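Local coordinates for hypothetical protein NMB0488 (Neisseria meningitidis, PDB 2GKP), which is of unknown function but is probably an immunity protein that neutralises the toxin of a contact-dependent growth inhibition system, at residues Pro36-Pro41 with Glu89-Lys94; Asp75-Phe78 with Glu82-Arg85; Met111-Ile116 with Glu134-Ile139. All blocks are in the same frame, centred on the assembly; numbering follows the deposited sequence. Where two conformers were deposited one is given.

Contact 1 of 3, residues Pro36-Pro41 with Glu89-Lys94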
ATOM      1  N   PRO A  36       3.907  -5.083  -2.855  1.00 13.68           N
ATOM      2  CA  PRO A  36       4.776  -4.097  -2.199  1.00 13.17           C
ATOM      3  C   PRO A  36       6.177  -4.086  -2.794  1.00 13.15           C
ATOM      4  O   PRO A  36       6.764  -5.161  -3.016  1.00 13.83           O
ATOM      5  CB  PRO A  36       4.795  -4.589  -0.754  1.00 13.60           C
ATOM      6  CG  PRO A  36       3.437  -5.203  -0.566  1.00 15.15           C
ATOM      7  CD  PRO A  36       3.142  -5.902  -1.884  1.00 13.85           C
ATOM      8  N   ASP A  37       6.711  -2.895  -3.045  1.00 13.46           N
ATOM      9  CA  ASP A  37       8.038  -2.765  -3.689  1.00 14.02           C
ATOM     10  C   ASP A  37       9.008  -2.229  -2.632  1.00 15.39           C
ATOM     11  O   ASP A  37       9.041  -1.013  -2.357  1.00 15.40           O
ATOM     12  CB  ASP A  37       7.946  -1.811  -4.871  1.00 14.05           C
ATOM     13  CG  ASP A  37       9.241  -1.719  -5.646  1.00 16.25           C
ATOM     14  OD1 ASP A  37      10.236  -2.276  -5.171  1.00 16.41           O
ATOM     15  OD2 ASP A  37       9.263  -1.051  -6.694  1.00 18.75           O
ATOM     16  N   HIS A  38       9.768  -3.129  -2.022  1.00 17.01           N
ATOM     17  CA  HIS A  38      10.635  -2.733  -0.910  1.00 17.62           C
ATOM     18  C   HIS A  38      11.859  -1.934  -1.363  1.00 18.79           C
ATOM     19  O   HIS A  38      12.692  -1.560  -0.539  1.00 19.73           O
ATOM     20  CB  HIS A  38      10.976  -3.948  -0.032  1.00 18.32           C
ATOM     21  CG  HIS A  38       9.762  -4.617   0.522  1.00 16.72           C
ATOM     22  ND1 HIS A  38       8.848  -3.962   1.318  1.00 17.95           N
ATOM     23  CD2 HIS A  38       9.262  -5.862   0.320  1.00 18.55           C
ATOM     24  CE1 HIS A  38       7.851  -4.781   1.610  1.00 19.46           C
ATOM     25  NE2 HIS A  38       8.083  -5.944   1.025  1.00 18.61           N
ATOM     26  N   LEU A  39      11.949  -1.618  -2.651  1.00 18.97           N
ATOM     27  CA  LEU A  39      12.912  -0.607  -3.075  1.00 18.75           C
ATOM     28  C   LEU A  39      12.592   0.746  -2.410  1.00 18.12           C
ATOM     29  O   LEU A  39      13.474   1.555  -2.099  1.00 18.79           O
ATOM     30  CB  LEU A  39      12.903  -0.466  -4.594  1.00 19.38           C
ATOM     31  CG  LEU A  39      13.770   0.629  -5.198  1.00 21.63           C
ATOM     32  CD1 LEU A  39      15.248   0.418  -4.833  1.00 24.63           C
ATOM     33  CD2 LEU A  39      13.630   0.659  -6.689  1.00 23.68           C
ATOM     34  N   TYR A  40      11.309   0.961  -2.186  1.00 17.49           N
ATOM     35  CA  TYR A  40      10.822   2.197  -1.580  1.00 16.42           C
ATOM     36  C   TYR A  40      10.531   1.890  -0.102  0.60 16.32           C
ATOM     37  O   TYR A  40       9.814   0.933   0.195  0.60 15.47           O
ATOM     38  CB  TYR A  40       9.598   2.695  -2.358  1.00 16.83           C
ATOM     39  CG  TYR A  40       9.892   2.899  -3.804  1.00 16.54           C
ATOM     40  CD1 TYR A  40      10.583   4.035  -4.265  1.00 16.66           C
ATOM     41  CD2 TYR A  40       9.550   1.919  -4.726  1.00 17.70           C
ATOM     42  CE1 TYR A  40      10.903   4.172  -5.604  1.00 18.73           C
ATOM     43  CE2 TYR A  40       9.858   2.065  -6.067  1.00 18.81           C
ATOM     44  CZ  TYR A  40      10.513   3.184  -6.498  1.00 19.37           C
ATOM     45  OH  TYR A  40      10.812   3.300  -7.828  1.00 21.59           O
ATOM     46  N   PRO A  41      11.122   2.649   0.847  0.60 16.45           N
ATOM     47  CA  PRO A  41      10.839   2.271   2.230  0.60 16.69           C
ATOM     48  C   PRO A  41       9.418   2.654   2.608  1.00 16.94           C
ATOM     49  O   PRO A  41       8.855   3.556   1.994  1.00 15.79           O
ATOM     50  CB  PRO A  41      11.843   3.106   3.040  0.60 17.01           C
ATOM     51  CG  PRO A  41      12.104   4.275   2.197  0.60 17.53           C
ATOM     52  CD  PRO A  41      12.070   3.775   0.777  0.60 16.82           C
ATOM     53  N   GLU A  89      11.103 -10.591   4.828  1.00 15.09           N
ATOM     54  CA  GLU A  89      11.602 -10.755   6.200  1.00 15.11           C
ATOM     55  C   GLU A  89      12.358  -9.502   6.670  1.00 15.66           C
ATOM     56  O   GLU A  89      12.212  -9.078   7.829  1.00 15.48           O
ATOM     57  CB  GLU A  89      12.458 -12.028   6.293  1.00 16.00           C
ATOM     58  CG  GLU A  89      11.594 -13.308   6.227  1.00 17.71           C
ATOM     59  CD  GLU A  89      10.526 -13.383   7.325  1.00 20.11           C
ATOM     60  OE1 GLU A  89      10.870 -13.173   8.498  1.00 20.22           O
ATOM     61  OE2 GLU A  89       9.340 -13.678   7.008  1.00 21.16           O
ATOM     62  N   ASP A  90      13.118  -8.878   5.772  1.00 15.53           N
ATOM     63  CA  ASP A  90      13.761  -7.627   6.136  0.60 15.84           C
ATOM     64  C   ASP A  90      12.718  -6.558   6.462  1.00 14.57           C
ATOM     65  O   ASP A  90      12.903  -5.799   7.402  1.00 15.37           O
ATOM     66  CB  ASP A  90      14.734  -7.187   5.045  0.60 16.52           C
ATOM     67  CG  ASP A  90      15.963  -8.092   4.950  0.60 18.82           C
ATOM     68  OD1 ASP A  90      16.195  -8.913   5.867  0.60 22.23           O
ATOM     69  OD2 ASP A  90      16.710  -7.962   3.963  0.60 22.12           O
ATOM     70  N   TRP A  91      11.630  -6.493   5.693  1.00 14.39           N
ATOM     71  CA  TRP A  91      10.562  -5.510   5.930  1.00 13.67           C
ATOM     72  C   TRP A  91       9.939  -5.728   7.269  1.00 12.62           C
ATOM     73  O   TRP A  91       9.708  -4.762   8.011  1.00 12.05           O
ATOM     74  CB  TRP A  91       9.506  -5.606   4.804  1.00 12.39           C
ATOM     75  CG  TRP A  91       8.243  -4.801   5.009  1.00 12.43           C
ATOM     76  CD1 TRP A  91       8.084  -3.486   4.765  1.00 15.57           C
ATOM     77  CD2 TRP A  91       6.985  -5.298   5.475  1.00 14.71           C
ATOM     78  NE1 TRP A  91       6.790  -3.112   5.058  1.00 13.83           N
ATOM     79  CE2 TRP A  91       6.089  -4.226   5.448  1.00 15.25           C
ATOM     80  CE3 TRP A  91       6.508  -6.570   5.815  1.00 16.64           C
ATOM     81  CZ2 TRP A  91       4.774  -4.348   5.868  1.00 15.56           C
ATOM     82  CZ3 TRP A  91       5.196  -6.694   6.211  1.00 16.52           C
ATOM     83  CH2 TRP A  91       4.332  -5.598   6.213  1.00 16.12           C
ATOM     84  N   VAL A  92       9.672  -6.981   7.624  1.00 12.34           N
ATOM     85  CA  VAL A  92       9.069  -7.263   8.936  1.00 12.66           C
ATOM     86  C   VAL A  92      10.002  -6.853  10.088  1.00 12.48           C
ATOM     87  O   VAL A  92       9.593  -6.152  11.018  1.00 12.46           O
ATOM     88  CB  VAL A  92       8.752  -8.778   9.075  1.00 13.01           C
ATOM     89  CG1 VAL A  92       8.204  -9.097  10.464  1.00 15.57           C
ATOM     90  CG2 VAL A  92       7.716  -9.203   8.068  1.00 13.29           C
ATOM     91  N   ALA A  93      11.263  -7.245  10.005  1.00 12.52           N
ATOM     92  CA  ALA A  93      12.223  -6.911  11.046  1.00 13.34           C
ATOM     93  C   ALA A  93      12.344  -5.391  11.181  1.00 13.30           C
ATOM     94  O   ALA A  93      12.385  -4.847  12.305  1.00 14.72           O
ATOM     95  CB  ALA A  93      13.582  -7.562  10.708  1.00 14.12           C
ATOM     96  N   LYS A  94      12.401  -4.678  10.053  1.00 14.52           N
ATOM     97  CA  LYS A  94      12.567  -3.218  10.113  0.50 14.17           C
ATOM     98  C   LYS A  94      11.346  -2.539  10.687  1.00 13.42           C
ATOM     99  O   LYS A  94      11.480  -1.592  11.452  1.00 14.05           O
ATOM    100  CB  LYS A  94      12.891  -2.617   8.741  0.50 15.71           C
ATOM    101  CG  LYS A  94      14.357  -2.714   8.357  0.50 16.93           C
ATOM    102  CD  LYS A  94      14.628  -2.141   6.953  0.50 22.47           C
ATOM    103  CE  LYS A  94      15.767  -2.900   6.257  0.50 24.09           C
ATOM    104  NZ  LYS A  94      15.941  -2.585   4.795  0.50 24.80           N
TER
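His38 and Trp91 bring the loop that interrupts strand 34-45 up against helix 81-99, a sheet-to-helix contact at the protein surface made by two aromatic rings. The loop is shaped by an Asx turn: Asp37 OD1 accepts from Leu39 N at 3.1 Å, the donor lying well above the carboxylate plane, and Tyr40 N closes the same bend on Asp37 O at 3.0 Å. The other carboxylate oxygen of Asp37 is taken up by a salt bridge to Arg66 and a hydrogen bond to Ser29, which ties the turn to the rest of the fold. The aromatic pairing is oblique. The His38 ring and the five-membered ring of Trp91 have centroids 4.5 Å apart and planes at 34°. Trp91 reaches across because its CG stands anti to the backbone N (chi1 171°), and Tyr88 meets the indole within the same helix. A CH-pi contact adds to the pairing, with Trp91 CB 4.0 Å from the centroid of the His38 ring and over its face, while Pro36 O lies above the opposite face. The imidazole carbon leads the approach: His38 CE1 comes to 3.4 Å from Trp91 CD1.

Contact 2 of 3, residues Asp75-Phe78 with Glu82-Arg85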
ATOM      1  N   ASP A  75      11.917  -7.285 -13.730  1.00 19.21           N
ATOM      2  CA  ASP A  75      10.775  -8.190 -13.509  1.00 18.12           C
ATOM      3  C   ASP A  75      11.185  -9.517 -12.854  1.00 17.76           C
ATOM      4  O   ASP A  75      10.573 -10.007 -11.910  1.00 18.10           O
ATOM      5  CB  ASP A  75      10.077  -8.446 -14.861  1.00 17.74           C
ATOM      6  CG  ASP A  75       8.748  -9.176 -14.715  1.00 17.56           C
ATOM      7  OD1 ASP A  75       7.822  -8.591 -14.115  1.00 17.71           O
ATOM      8  OD2 ASP A  75       8.614 -10.320 -15.210  1.00 19.26           O
ATOM      9  N   GLN A  76      12.221 -10.155 -13.412  1.00 18.18           N
ATOM     10  CA  GLN A  76      12.650 -11.431 -12.854  1.00 18.37           C
ATOM     11  C   GLN A  76      13.065 -11.294 -11.380  1.00 19.35           C
ATOM     12  O   GLN A  76      12.695 -12.125 -10.525  1.00 18.80           O
ATOM     13  CB  GLN A  76      13.806 -12.010 -13.675  1.00 18.71           C
ATOM     14  CG  GLN A  76      13.407 -12.394 -15.097  1.00 20.24           C
ATOM     15  CD  GLN A  76      14.640 -12.793 -15.875  1.00 24.02           C
ATOM     16  OE1 GLN A  76      15.533 -13.429 -15.322  1.00 25.58           O
ATOM     17  NE2 GLN A  76      14.721 -12.388 -17.142  1.00 26.73           N
ATOM     18  N   ASP A  77      13.830 -10.239 -11.092  1.00 20.52           N
ATOM     19  CA  ASP A  77      14.274  -9.964  -9.721  1.00 19.80           C
ATOM     20  C   ASP A  77      13.104  -9.739  -8.771  1.00 18.78           C
ATOM     21  O   ASP A  77      13.079 -10.312  -7.650  1.00 18.24           O
ATOM     22  CB  ASP A  77      15.235  -8.764  -9.697  1.00 20.98           C
ATOM     23  CG  ASP A  77      15.822  -8.519  -8.319  1.00 22.91           C
ATOM     24  OD1 ASP A  77      16.926  -9.018  -8.021  1.00 26.55           O
ATOM     25  OD2 ASP A  77      15.171  -7.830  -7.546  1.00 23.83           O
ATOM     26  N   PHE A  78      12.139  -8.946  -9.243  1.00 17.46           N
ATOM     27  CA  PHE A  78      10.973  -8.609  -8.418  1.00 16.32           C
ATOM     28  C   PHE A  78      10.107  -9.813  -8.061  1.00 16.88           C
ATOM     29  O   PHE A  78       9.558  -9.896  -6.959  1.00 17.69           O
ATOM     30  CB  PHE A  78      10.122  -7.538  -9.103  1.00 17.56           C
ATOM     31  CG  PHE A  78       9.098  -6.916  -8.188  1.00 17.23           C
ATOM     32  CD1 PHE A  78       9.472  -5.964  -7.238  1.00 19.34           C
ATOM     33  CD2 PHE A  78       7.763  -7.250  -8.295  1.00 15.44           C
ATOM     34  CE1 PHE A  78       8.508  -5.383  -6.412  1.00 19.73           C
ATOM     35  CE2 PHE A  78       6.804  -6.690  -7.451  1.00 16.33           C
ATOM     36  CZ  PHE A  78       7.192  -5.764  -6.515  1.00 19.03           C
ATOM     37  N   GLU A  82      12.879 -16.403  -3.768  1.00 19.03           N
ATOM     38  CA  GLU A  82      13.764 -16.246  -2.634  1.00 17.36           C
ATOM     39  C   GLU A  82      14.007 -14.765  -2.328  1.00 17.31           C
ATOM     40  O   GLU A  82      14.084 -14.374  -1.132  1.00 17.78           O
ATOM     41  CB  GLU A  82      15.096 -17.003  -2.888  1.00 17.46           C
ATOM     42  CG  GLU A  82      16.206 -16.625  -1.919  1.00 21.83           C
ATOM     43  CD  GLU A  82      15.920 -16.974  -0.454  1.00 23.20           C
ATOM     44  OE1 GLU A  82      14.883 -17.607  -0.160  1.00 22.48           O
ATOM     45  OE2 GLU A  82      16.758 -16.602   0.420  1.00 25.14           O
ATOM     46  N   LYS A  83      14.119 -13.935  -3.376  1.00 16.03           N
ATOM     47  CA  LYS A  83      14.288 -12.503  -3.169  0.60 16.17           C
ATOM     48  C   LYS A  83      13.053 -11.897  -2.508  1.00 15.83           C
ATOM     49  O   LYS A  83      13.196 -11.094  -1.582  1.00 16.11           O
ATOM     50  CB  LYS A  83      14.639 -11.794  -4.465  0.60 16.62           C
ATOM     51  CG  LYS A  83      16.029 -12.199  -4.947  0.60 17.13           C
ATOM     52  CD  LYS A  83      16.284 -11.668  -6.348  0.60 18.79           C
ATOM     53  CE  LYS A  83      17.715 -11.995  -6.797  0.60 21.35           C
ATOM     54  NZ  LYS A  83      18.027 -11.837  -8.260  0.60 22.58           N
ATOM     55  N   ILE A  84      11.850 -12.308  -2.932  1.00 15.99           N
ATOM     56  CA  ILE A  84      10.616 -11.877  -2.238  1.00 15.76           C
ATOM     57  C   ILE A  84      10.681 -12.242  -0.753  1.00 15.76           C
ATOM     58  O   ILE A  84      10.395 -11.413   0.106  1.00 15.26           O
ATOM     59  CB  ILE A  84       9.333 -12.537  -2.860  1.00 15.92           C
ATOM     60  CG1 ILE A  84       9.043 -11.948  -4.242  1.00 15.93           C
ATOM     61  CG2 ILE A  84       8.140 -12.368  -1.915  1.00 15.88           C
ATOM     62  CD1 ILE A  84       8.034 -12.767  -5.037  1.00 15.50           C
ATOM     63  N   ARG A  85      11.073 -13.473  -0.444  1.00 16.04           N
ATOM     64  CA  ARG A  85      11.164 -13.932   0.944  1.00 16.63           C
ATOM     65  C   ARG A  85      12.172 -13.115   1.758  1.00 16.81           C
ATOM     66  O   ARG A  85      11.878 -12.656   2.868  1.00 17.80           O
ATOM     67  CB  ARG A  85      11.519 -15.428   0.999  1.00 18.58           C
ATOM     68  CG  ARG A  85      11.451 -16.008   2.404  1.00 19.30           C
ATOM     69  CD  ARG A  85      12.327 -17.278   2.557  1.00 20.84           C
ATOM     70  NE  ARG A  85      13.742 -16.918   2.400  1.00 23.81           N
ATOM     71  CZ  ARG A  85      14.459 -16.303   3.341  1.00 24.20           C
ATOM     72  NH1 ARG A  85      13.903 -15.990   4.515  1.00 25.25           N
ATOM     73  NH2 ARG A  85      15.717 -15.978   3.116  1.00 25.73           N
TER
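Asp77 and Lys83, like Phe78 and Ile84, bring their CA atoms to 7.0 Å of each other where helix 73-79 gives way to helix 81-99. The arrangement is two consecutive helices joined by a one-residue link, Asp80, and held across the junction by a salt bridge and by packing of Ile84 on a backbone oxygen. Asp77 OD1 receives Lys83 NZ at 3.0 Å, on the anti side of the carboxylate and 34° out of its plane. The extended Lys83 chain passes CD by the same oxygen, 3.2 Å from Asp77 OD1, before NZ, and the two side chains cross at about a right angle. A chi1 of -175° places the carboxylate of Asp77 within reach of Lys83 and lets the remaining oxygen, OD2, form a salt bridge with Arg87. The carboxylate thus has a cationic partner on each oxygen, which would help to keep it ionised. At the start of the second helix Asp80 OD2 accepts from the backbone N of Lys83. Phe78 takes part through its backbone, since its side chain points away from the second helix and its buried ring meets Phe68. Within the second helix, Arg85 grips Glu82 side-on through NE and NH2, one nitrogen to each oxygen and both bonds nearly straight. Across the junction, Ile84 CG1 packs against Phe78 O at 3.4 Å.

Contact 3 of 3, residues Met111-Ile116 with Glu134-Ile139. With EDO (1,2-ethanediol), chain C.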
HETATM    1  N   MSE A 111      -3.402  -5.408  12.297  1.00 10.39           N
HETATM    2  CA  MSE A 111      -3.044  -4.695  11.071  0.50 10.17           C
HETATM    3  C   MSE A 111      -4.121  -4.881   9.998  1.00 10.56           C
HETATM    4  O   MSE A 111      -4.410  -5.987   9.569  1.00 10.80           O
HETATM    5  CB  MSE A 111      -1.664  -5.096  10.562  0.50 10.85           C
HETATM    6  CG  MSE A 111      -1.198  -4.255   9.397  0.50  9.77           C
HETATM    7 SE   MSE A 111       0.566  -4.769   8.788  0.45 13.45          SE
HETATM    8  CE  MSE A 111       1.643  -4.043  10.230  0.50 12.64           C
HETATM    9  N   MSE A 112      -4.705  -3.753   9.595  1.00 10.38           N
HETATM   10  CA  MSE A 112      -5.628  -3.708   8.468  0.50 11.16           C
HETATM   11  C   MSE A 112      -4.891  -3.264   7.210  1.00 11.27           C
HETATM   12  O   MSE A 112      -3.808  -2.657   7.297  1.00 11.66           O
HETATM   13  CB  MSE A 112      -6.776  -2.733   8.798  0.50 11.50           C
HETATM   14  CG  MSE A 112      -7.458  -3.040  10.141  0.50 11.71           C
HETATM   15 SE   MSE A 112      -8.424  -4.755  10.034  0.40 13.97          SE
HETATM   16  CE  MSE A 112      -9.836  -4.506  11.268  0.50 11.74           C
ATOM     17  N   SER A 113      -5.490  -3.527   6.046  1.00 10.29           N
ATOM     18  CA  SER A 113      -4.812  -3.217   4.782  1.00 10.51           C
ATOM     19  C   SER A 113      -5.776  -2.719   3.700  1.00 10.17           C
ATOM     20  O   SER A 113      -6.794  -3.346   3.445  1.00 10.87           O
ATOM     21  CB  SER A 113      -4.157  -4.494   4.246  1.00 10.67           C
ATOM     22  OG  SER A 113      -3.299  -4.157   3.155  1.00 13.18           O
ATOM     23  N   VAL A 114      -5.408  -1.602   3.063  1.00  9.86           N
ATOM     24  CA  VAL A 114      -6.153  -1.036   1.955  1.00 10.49           C
ATOM     25  C   VAL A 114      -5.201  -1.012   0.774  1.00 11.27           C
ATOM     26  O   VAL A 114      -4.026  -0.677   0.940  1.00 12.63           O
ATOM     27  CB  VAL A 114      -6.599   0.418   2.349  1.00 10.16           C
ATOM     28  CG1 VAL A 114      -7.044   1.223   1.143  1.00 11.86           C
ATOM     29  CG2 VAL A 114      -7.699   0.439   3.405  1.00 11.14           C
ATOM     30  N   ASP A 115      -5.699  -1.338  -0.419  1.00 11.56           N
ATOM     31  CA  ASP A 115      -4.924  -1.259  -1.670  0.50 11.63           C
ATOM     32  C   ASP A 115      -5.407  -0.075  -2.492  1.00 11.70           C
ATOM     33  O   ASP A 115      -6.585   0.223  -2.462  1.00 12.27           O
ATOM     34  CB  ASP A 115      -5.092  -2.531  -2.534  0.50 12.17           C
ATOM     35  CG  ASP A 115      -4.470  -3.776  -1.915  0.50 13.61           C
ATOM     36  OD1 ASP A 115      -3.755  -3.700  -0.889  0.50 14.59           O
ATOM     37  OD2 ASP A 115      -4.683  -4.859  -2.509  0.50 15.44           O
ATOM     38  N   ILE A 116      -4.512   0.557  -3.232  1.00 10.97           N
ATOM     39  CA  ILE A 116      -4.941   1.689  -4.096  1.00 11.77           C
ATOM     40  C   ILE A 116      -4.402   1.427  -5.479  1.00 10.76           C
ATOM     41  O   ILE A 116      -3.198   1.139  -5.659  1.00 11.42           O
ATOM     42  CB  ILE A 116      -4.385   3.066  -3.591  1.00 10.95           C
ATOM     43  CG1 ILE A 116      -4.827   3.315  -2.143  1.00 12.32           C
ATOM     44  CG2 ILE A 116      -4.898   4.186  -4.475  1.00 13.00           C
ATOM     45  CD1 ILE A 116      -3.759   2.925  -1.094  1.00 12.49           C
ATOM     46  N   GLU A 134      -0.725 -12.771   8.527  1.00 13.61           N
ATOM     47  CA  GLU A 134       0.042 -11.887   7.634  1.00 13.36           C
ATOM     48  C   GLU A 134      -0.544 -11.829   6.222  1.00 13.69           C
ATOM     49  O   GLU A 134       0.198 -11.733   5.224  1.00 14.54           O
ATOM     50  CB  GLU A 134       1.523 -12.289   7.597  1.00 14.30           C
ATOM     51  CG  GLU A 134       2.109 -12.296   9.029  1.00 15.01           C
ATOM     52  CD  GLU A 134       3.585 -12.644   9.124  1.00 16.29           C
ATOM     53  OE1 GLU A 134       4.326 -12.570   8.130  1.00 15.86           O
ATOM     54  OE2 GLU A 134       4.015 -13.027  10.237  1.00 18.11           O
ATOM     55  N   ALA A 135      -1.856 -11.902   6.097  1.00 11.98           N
ATOM     56  CA  ALA A 135      -2.485 -11.825   4.775  1.00 11.99           C
ATOM     57  C   ALA A 135      -3.866 -11.212   4.812  1.00 11.34           C
ATOM     58  O   ALA A 135      -4.551 -11.299   5.807  1.00 12.34           O
ATOM     59  CB  ALA A 135      -2.517 -13.183   4.133  1.00 12.97           C
ATOM     60  N   TRP A 136      -4.238 -10.579   3.702  1.00 11.30           N
ATOM     61  CA  TRP A 136      -5.473  -9.821   3.594  1.00 11.64           C
ATOM     62  C   TRP A 136      -6.133 -10.172   2.288  1.00 12.44           C
ATOM     63  O   TRP A 136      -5.434 -10.227   1.255  1.00 14.46           O
ATOM     64  CB  TRP A 136      -5.139  -8.311   3.595  1.00 11.90           C
ATOM     65  CG  TRP A 136      -4.468  -7.892   4.875  1.00 11.09           C
ATOM     66  CD1 TRP A 136      -5.117  -7.434   6.009  1.00 10.33           C
ATOM     67  CD2 TRP A 136      -3.076  -7.944   5.200  1.00 12.24           C
ATOM     68  NE1 TRP A 136      -4.205  -7.155   6.983  1.00 10.74           N
ATOM     69  CE2 TRP A 136      -2.945  -7.477   6.537  1.00 11.07           C
ATOM     70  CE3 TRP A 136      -1.926  -8.308   4.483  1.00 12.44           C
ATOM     71  CZ2 TRP A 136      -1.713  -7.401   7.194  1.00 12.05           C
ATOM     72  CZ3 TRP A 136      -0.688  -8.233   5.126  1.00 12.22           C
ATOM     73  CH2 TRP A 136      -0.599  -7.792   6.482  1.00 12.79           C
ATOM     74  N   ASP A 137      -7.435 -10.405   2.296  1.00 11.45           N
ATOM     75  CA  ASP A 137      -8.183 -10.801   1.113  1.00 13.29           C
ATOM     76  C   ASP A 137      -9.289  -9.780   0.897  1.00 12.65           C
ATOM     77  O   ASP A 137      -9.735  -9.061   1.818  1.00 11.97           O
ATOM     78  CB  ASP A 137      -8.836 -12.183   1.311  1.00 13.81           C
ATOM     79  CG  ASP A 137      -7.866 -13.359   1.130  1.00 14.00           C
ATOM     80  OD1 ASP A 137      -6.710 -13.200   0.659  1.00 18.40           O
ATOM     81  OD2 ASP A 137      -8.272 -14.490   1.474  1.00 14.98           O
ATOM     82  N   ALA A 138      -9.766  -9.701  -0.331  1.00 14.14           N
ATOM     83  CA  ALA A 138     -10.853  -8.760  -0.634  1.00 15.03           C
ATOM     84  C   ALA A 138     -12.131  -9.083   0.080  1.00 15.46           C
ATOM     85  O   ALA A 138     -12.431 -10.232   0.387  1.00 16.16           O
ATOM     86  CB  ALA A 138     -11.103  -8.704  -2.141  1.00 17.12           C
ATOM     87  N   ILE A 139     -12.881  -8.030   0.363  1.00 14.66           N
ATOM     88  CA  ILE A 139     -14.246  -8.146   0.855  1.00 13.98           C
ATOM     89  C   ILE A 139     -15.196  -7.631  -0.230  1.00 14.73           C
ATOM     90  O   ILE A 139     -14.738  -7.308  -1.324  1.00 16.51           O
ATOM     91  CB  ILE A 139     -14.440  -7.460   2.206  1.00 13.83           C
ATOM     92  CG1 ILE A 139     -13.991  -6.000   2.146  1.00 13.49           C
ATOM     93  CG2 ILE A 139     -13.624  -8.231   3.266  1.00 14.47           C
ATOM     94  CD1 ILE A 139     -14.419  -5.209   3.343  1.00 16.08           C
TER
HETATM   95  C1  EDO C 402      -6.963  -4.471   0.196  1.00 27.26           C
HETATM   96  O1  EDO C 402      -7.835  -4.997  -0.822  1.00 28.06           O
HETATM   97  C2  EDO C 402      -5.953  -5.555   0.587  1.00 30.63           C
HETATM   98  O2  EDO C 402      -4.667  -5.075   0.997  1.00 29.37           O
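Met111, a selenomethionine just ahead of strand 112-119, meets Trp136 twice. Its carbonyl O accepts the indole NE1 at 2.8 Å in a nearly straight bond (167°); the oxygen lies in the ring plane, whereas the donor sits above the carbonyl plane. Its selenium approaches the benzo end obliquely, with Met111 SE 3.8 Å from Trp136 CZ2, the selenium counterpart of a Met-aromatic contact. Met112 points away from the second segment and touches Leu163 of helix 152-164. Ser113 lays its CB over the indole, 3.5 Å from the centroid of the five-membered ring in a CH-pi contact, and chi1 of -170° sets OG beside the bound ethanediol. Ser113 OG lies 2.7 Å from ethanediol O2, and Lys17 is a further partner of the hydroxyl. Farther along, Asp115 OD1 accepts from the same ethanediol O2 at 2.5 Å; the diol, probably from the crystallisation liquor, also bonds to Pro127 O. Trp136 is further held by a stack with His130 and a cation-pi contact with Lys17. Strands 112-119 and 135-138 each pair antiparallel with strand 122-132, and strand 11-18 flanks 112-119, while helix 152-164 packs on Met112, Val114 and Ile116.

Overall arrangement
Contacts 1 and 2 share helix 81-99 and touch directly, the ring of Phe78 packing against Pro36 O and Asp37 OD1, so the junction of the two helices and the strand loop adjoin. Contact 3 is separate, its centre about 17 Å from that of contact 1 and 21 Å from that of contact 2, although contacts 1 and 3 reach the same antiparallel sheet. It also lies nearest the centre of the chain. Contact 1 is a surface contact built on aromatic rings; contact 2, partly buried and farthest out, relies on charge along its exposed side. Contact 3, also partly buried, combines an indole hydrogen bond with packing of side chains between two strands that share a neighbour.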